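Local coordinates for protein prolyl-ACP dehydrogenase (Oscillatoria sp., PDB 4IRN) that oxidises a prolyl group carried on an acyl carrier protein, using bound FAD, in the biosynthesis of the cyanotoxin anatoxin-a, at residues N273-F282 and V339-L350. Numbering follows the deposited sequence.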
loop_
_atom_site.group_PDB
_atom_site.type_symbol
_atom_site.label_atom_id
_atom_site.label_comp_id
_atom_site.label_asym_id
_atom_site.label_seq_id
_atom_site.Cartn_x
_atom_site.Cartn_y
_atom_site.Cartn_z
ATOM N N ASN A 273 24.631 16.702 13.054
ATOM C CA ASN A 273 23.902 15.540 13.547
ATOM C C ASN A 273 23.055 15.901 14.765
ATOM O O ASN A 273 21.962 15.338 14.930
ATOM C CB ASN A 273 24.858 14.374 13.839
ATOM C CG ASN A 273 25.280 13.569 12.617
ATOM O OD1 ASN A 273 24.633 13.594 11.550
ATOM N ND2 ASN A 273 26.395 12.849 12.749
ATOM N N HIS A 274 23.536 16.880 15.608
ATOM C CA HIS A 274 22.748 17.378 16.737
ATOM C C HIS A 274 21.606 18.248 16.190
ATOM O O HIS A 274 20.472 18.145 16.647
ATOM C CB HIS A 274 23.639 18.181 17.690
ATOM C CG HIS A 274 22.920 18.803 18.842
ATOM N ND1 HIS A 274 22.410 20.091 18.758
ATOM C CD2 HIS A 274 22.610 18.288 20.054
ATOM C CE1 HIS A 274 21.827 20.322 19.923
ATOM N NE2 HIS A 274 21.918 19.268 20.736
ATOM N N SER A 275 21.903 19.041 15.143
ATOM C CA SER A 275 20.957 19.911 14.444
ATOM C C SER A 275 19.848 19.074 13.771
ATOM O O SER A 275 18.683 19.464 13.846
ATOM C CB SER A 275 21.689 20.799 13.439
ATOM O OG SER A 275 20.805 21.488 12.571
ATOM N N MET A 276 20.194 17.901 13.196
ATOM C CA MET A 276 19.243 16.966 12.577
ATOM C C MET A 276 18.344 16.271 13.590
ATOM O O MET A 276 17.232 15.889 13.256
ATOM C CB MET A 276 19.952 15.944 11.683
ATOM C CG MET A 276 20.370 16.486 10.335
ATOM S SD MET A 276 19.105 17.474 9.512
ATOM C CE MET A 276 19.335 16.969 7.792
ATOM N N GLU A 277 18.824 16.083 14.825
ATOM C CA GLU A 277 18.013 15.498 15.899
ATOM C C GLU A 277 16.808 16.431 16.186
ATOM O O GLU A 277 15.664 15.983 16.142
ATOM C CB GLU A 277 18.849 15.342 17.171
ATOM C CG GLU A 277 19.207 13.919 17.507
ATOM C CD GLU A 277 20.227 13.844 18.618
ATOM O OE1 GLU A 277 21.442 13.845 18.312
ATOM O OE2 GLU A 277 19.812 13.800 19.797
ATOM N N TRP A 278 17.076 17.738 16.415
ATOM C CA TRP A 278 16.050 18.737 16.711
ATOM C C TRP A 278 15.184 19.029 15.509
ATOM O O TRP A 278 13.965 19.178 15.660
ATOM C CB TRP A 278 16.679 20.034 17.249
ATOM C CG TRP A 278 17.334 19.873 18.594
ATOM C CD1 TRP A 278 18.666 19.727 18.840
ATOM C CD2 TRP A 278 16.679 19.773 19.866
ATOM N NE1 TRP A 278 18.881 19.544 20.186
ATOM C CE2 TRP A 278 17.680 19.575 20.840
ATOM C CE3 TRP A 278 15.338 19.819 20.278
ATOM C CZ2 TRP A 278 17.388 19.435 22.198
ATOM C CZ3 TRP A 278 15.051 19.705 21.632
ATOM C CH2 TRP A 278 16.069 19.515 22.573
ATOM N N GLU A 279 15.801 19.102 14.312
ATOM C CA GLU A 279 15.090 19.398 13.069
ATOM C C GLU A 279 14.091 18.303 12.716
ATOM O O GLU A 279 12.890 18.565 12.725
ATOM C CB GLU A 279 16.072 19.637 11.922
ATOM C CG GLU A 279 15.521 20.495 10.795
ATOM C CD GLU A 279 16.474 20.677 9.627
ATOM O OE1 GLU A 279 17.686 20.889 9.867
ATOM O OE2 GLU A 279 16.002 20.627 8.468
ATOM N N ARG A 280 14.574 17.076 12.469
ATOM C CA ARG A 280 13.753 15.918 12.096
ATOM C C ARG A 280 12.611 15.642 13.060
ATOM O O ARG A 280 11.493 15.384 12.617
ATOM C CB ARG A 280 14.612 14.653 11.897
ATOM C CG ARG A 280 15.458 14.697 10.642
ATOM C CD ARG A 280 16.496 13.606 10.631
ATOM N NE ARG A 280 17.355 13.709 9.451
ATOM C CZ ARG A 280 18.290 12.824 9.122
ATOM N NH1 ARG A 280 18.499 11.757 9.880
ATOM N NH2 ARG A 280 19.010 12.991 8.024
ATOM N N GLY A 281 12.891 15.736 14.354
ATOM C CA GLY A 281 11.908 15.462 15.389
ATOM C C GLY A 281 10.888 16.549 15.662
ATOM O O GLY A 281 9.799 16.238 16.148
ATOM N N PHE A 282 11.225 17.836 15.393
ATOM C CA PHE A 282 10.338 18.946 15.735
ATOM C C PHE A 282 9.836 19.878 14.633
ATOM O O PHE A 282 8.909 20.654 14.888
ATOM C CB PHE A 282 10.877 19.701 16.962
ATOM C CG PHE A 282 11.148 18.767 18.119
ATOM C CD1 PHE A 282 10.103 18.215 18.845
ATOM C CD2 PHE A 282 12.443 18.378 18.430
ATOM C CE1 PHE A 282 10.350 17.306 19.863
ATOM C CE2 PHE A 282 12.687 17.473 19.456
ATOM C CZ PHE A 282 11.638 16.942 20.161
ATOM N N VAL A 339 10.104 11.532 20.914
ATOM C CA VAL A 339 11.271 12.385 20.656
ATOM C C VAL A 339 11.311 13.536 21.672
ATOM O O VAL A 339 12.364 13.796 22.263
ATOM C CB VAL A 339 11.297 12.917 19.196
ATOM C CG1 VAL A 339 12.523 13.784 18.943
ATOM C CG2 VAL A 339 11.272 11.782 18.199
ATOM N N ALA A 340 10.152 14.208 21.876
ATOM C CA ALA A 340 9.976 15.308 22.822
ATOM C C ALA A 340 10.381 14.887 24.228
ATOM O O ALA A 340 11.119 15.620 24.880
ATOM C CB ALA A 340 8.534 15.808 22.804
ATOM N N TRP A 341 9.969 13.681 24.661
ATOM C CA TRP A 341 10.299 13.127 25.973
ATOM C C TRP A 341 11.806 12.855 26.081
ATOM O O TRP A 341 12.443 13.316 27.031
ATOM C CB TRP A 341 9.493 11.838 26.240
ATOM C CG TRP A 341 9.688 11.279 27.620
ATOM C CD1 TRP A 341 9.012 11.636 28.748
ATOM C CD2 TRP A 341 10.656 10.300 28.024
ATOM N NE1 TRP A 341 9.480 10.923 29.827
ATOM C CE2 TRP A 341 10.494 10.100 29.413
ATOM C CE3 TRP A 341 11.649 9.565 27.345
ATOM C CZ2 TRP A 341 11.270 9.186 30.136
ATOM C CZ3 TRP A 341 12.425 8.665 28.065
ATOM C CH2 TRP A 341 12.230 8.483 29.444
ATOM N N MET A 342 12.369 12.127 25.101
ATOM C CA MET A 342 13.785 11.764 25.039
ATOM C C MET A 342 14.718 12.966 25.078
ATOM O O MET A 342 15.681 12.960 25.847
ATOM C CB MET A 342 14.062 10.926 23.794
ATOM C CG MET A 342 13.548 9.516 23.895
ATOM S SD MET A 342 14.161 8.536 22.522
ATOM C CE MET A 342 15.777 8.099 23.147
ATOM N N LYS A 343 14.426 14.006 24.254
ATOM C CA LYS A 343 15.210 15.242 24.201
ATOM C C LYS A 343 15.099 16.060 25.494
ATOM O O LYS A 343 16.073 16.714 25.882
ATOM C CB LYS A 343 14.879 16.080 22.955
ATOM C CG LYS A 343 15.734 15.740 21.729
ATOM C CD LYS A 343 17.244 15.833 21.994
ATOM C CE LYS A 343 18.025 16.112 20.746
ATOM N NZ LYS A 343 19.461 16.358 21.044
ATOM N N GLU A 344 13.937 15.978 26.179
ATOM C CA GLU A 344 13.700 16.633 27.464
ATOM C C GLU A 344 14.578 15.956 28.518
ATOM O O GLU A 344 15.208 16.650 29.315
ATOM C CB GLU A 344 12.198 16.585 27.833
ATOM C CG GLU A 344 11.802 17.199 29.174
ATOM C CD GLU A 344 12.129 18.653 29.463
ATOM O OE1 GLU A 344 12.312 19.442 28.507
ATOM O OE2 GLU A 344 12.142 19.016 30.661
ATOM N N ASN A 345 14.672 14.609 28.462
ATOM C CA ASN A 345 15.479 13.790 29.371
ATOM C C ASN A 345 16.947 13.662 28.892
ATOM O O ASN A 345 17.640 12.698 29.242
ATOM C CB ASN A 345 14.800 12.430 29.617
ATOM C CG ASN A 345 13.525 12.532 30.432
ATOM O OD1 ASN A 345 13.521 12.353 31.651
ATOM N ND2 ASN A 345 12.408 12.836 29.784
ATOM N N LYS A 346 17.403 14.658 28.092
ATOM C CA LYS A 346 18.761 14.833 27.548
ATOM C C LYS A 346 19.399 13.578 26.919
ATOM O O LYS A 346 20.598 13.337 27.081
ATOM C CB LYS A 346 19.688 15.499 28.597
ATOM C CG LYS A 346 19.113 16.746 29.281
ATOM C CD LYS A 346 19.504 18.048 28.595
ATOM C CE LYS A 346 18.994 19.259 29.330
ATOM N NZ LYS A 346 19.660 20.500 28.851
ATOM N N GLN A 347 18.589 12.796 26.182
ATOM C CA GLN A 347 19.026 11.576 25.489
ATOM C C GLN A 347 19.274 11.820 24.008
ATOM O O GLN A 347 18.667 12.724 23.416
ATOM C CB GLN A 347 18.001 10.446 25.671
ATOM C CG GLN A 347 17.920 9.898 27.091
ATOM C CD GLN A 347 16.944 8.760 27.172
ATOM O OE1 GLN A 347 15.724 8.950 27.107
ATOM N NE2 GLN A 347 17.461 7.546 27.321
ATOM N N MET A 348 20.179 10.993 23.404
ATOM C CA MET A 348 20.492 11.060 21.982
ATOM C C MET A 348 19.344 10.353 21.242
ATOM O O MET A 348 19.150 9.136 21.408
ATOM C CB MET A 348 21.834 10.365 21.699
ATOM C CG MET A 348 22.444 10.715 20.337
ATOM S SD MET A 348 21.702 9.948 18.862
ATOM C CE MET A 348 22.229 8.276 19.061
ATOM N N ALA A 349 18.556 11.150 20.457
ATOM C CA ALA A 349 17.390 10.608 19.775
ATOM C C ALA A 349 17.386 10.777 18.243
ATOM O O ALA A 349 16.336 11.098 17.675
ATOM C CB ALA A 349 16.118 11.180 20.393
ATOM N N LEU A 350 18.524 10.503 17.564
ATOM C CA LEU A 350 18.603 10.610 16.100
ATOM C C LEU A 350 17.762 9.541 15.393
ATOM O O LEU A 350 17.137 9.838 14.379
ATOM C CB LEU A 350 20.057 10.604 15.605
ATOM C CG LEU A 350 20.302 10.954 14.126
ATOM C CD1 LEU A 350 20.218 12.451 13.877
ATOM C CD2 LEU A 350 21.647 10.468 13.693
#
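K343 packs on W278 and ends in a salt bridge with E277, joining two helices of the C-terminal helical domain of the acyl-CoA dehydrogenase fold. Helices 268-282 and 316-344 run nearly antiparallel here, with local axes 10.6 Å apart and directions 150° apart. K343 is a knob in a hole formed by H274, E277, W278 and F282. Its CB lies by the outer rim of the benzene part of the indole, 3.7 Å from W278 CH2. CG lies over that part and near the edge of the F282 ring. The chain bends at chi2 (-55°), which turns CD along the indole toward W278 CZ2. CE makes a CH-pi contact over one face of the five-membered ring, 3.8 Å from its centroid. NZ then reaches E277 OE2 at 2.9 Å. The two side chains cross at about a right angle.

E277 OE2 also accepts a hydrogen bond from A349, the N-cap residue of helix 350-375, with A349 N 3.0 Å from OE2. The lysine and the amide approach from opposite faces of the carboxylate, both well out of its plane. One oxygen of the buried E277 thus ties helix 268-282 to both helices of the turn. That turn starts with a Schellman motif, in which K346 has positive phi. Beyond A349, L350 CB touches E277 CG. The side chain of M276, on the same helix as E277, is about 6 Å from the bound FAD. F282 turns its ring edge to A340 CA. V339 CG1 lies 4.0 Å from G281 CA and 3.5 Å from F282 CZ.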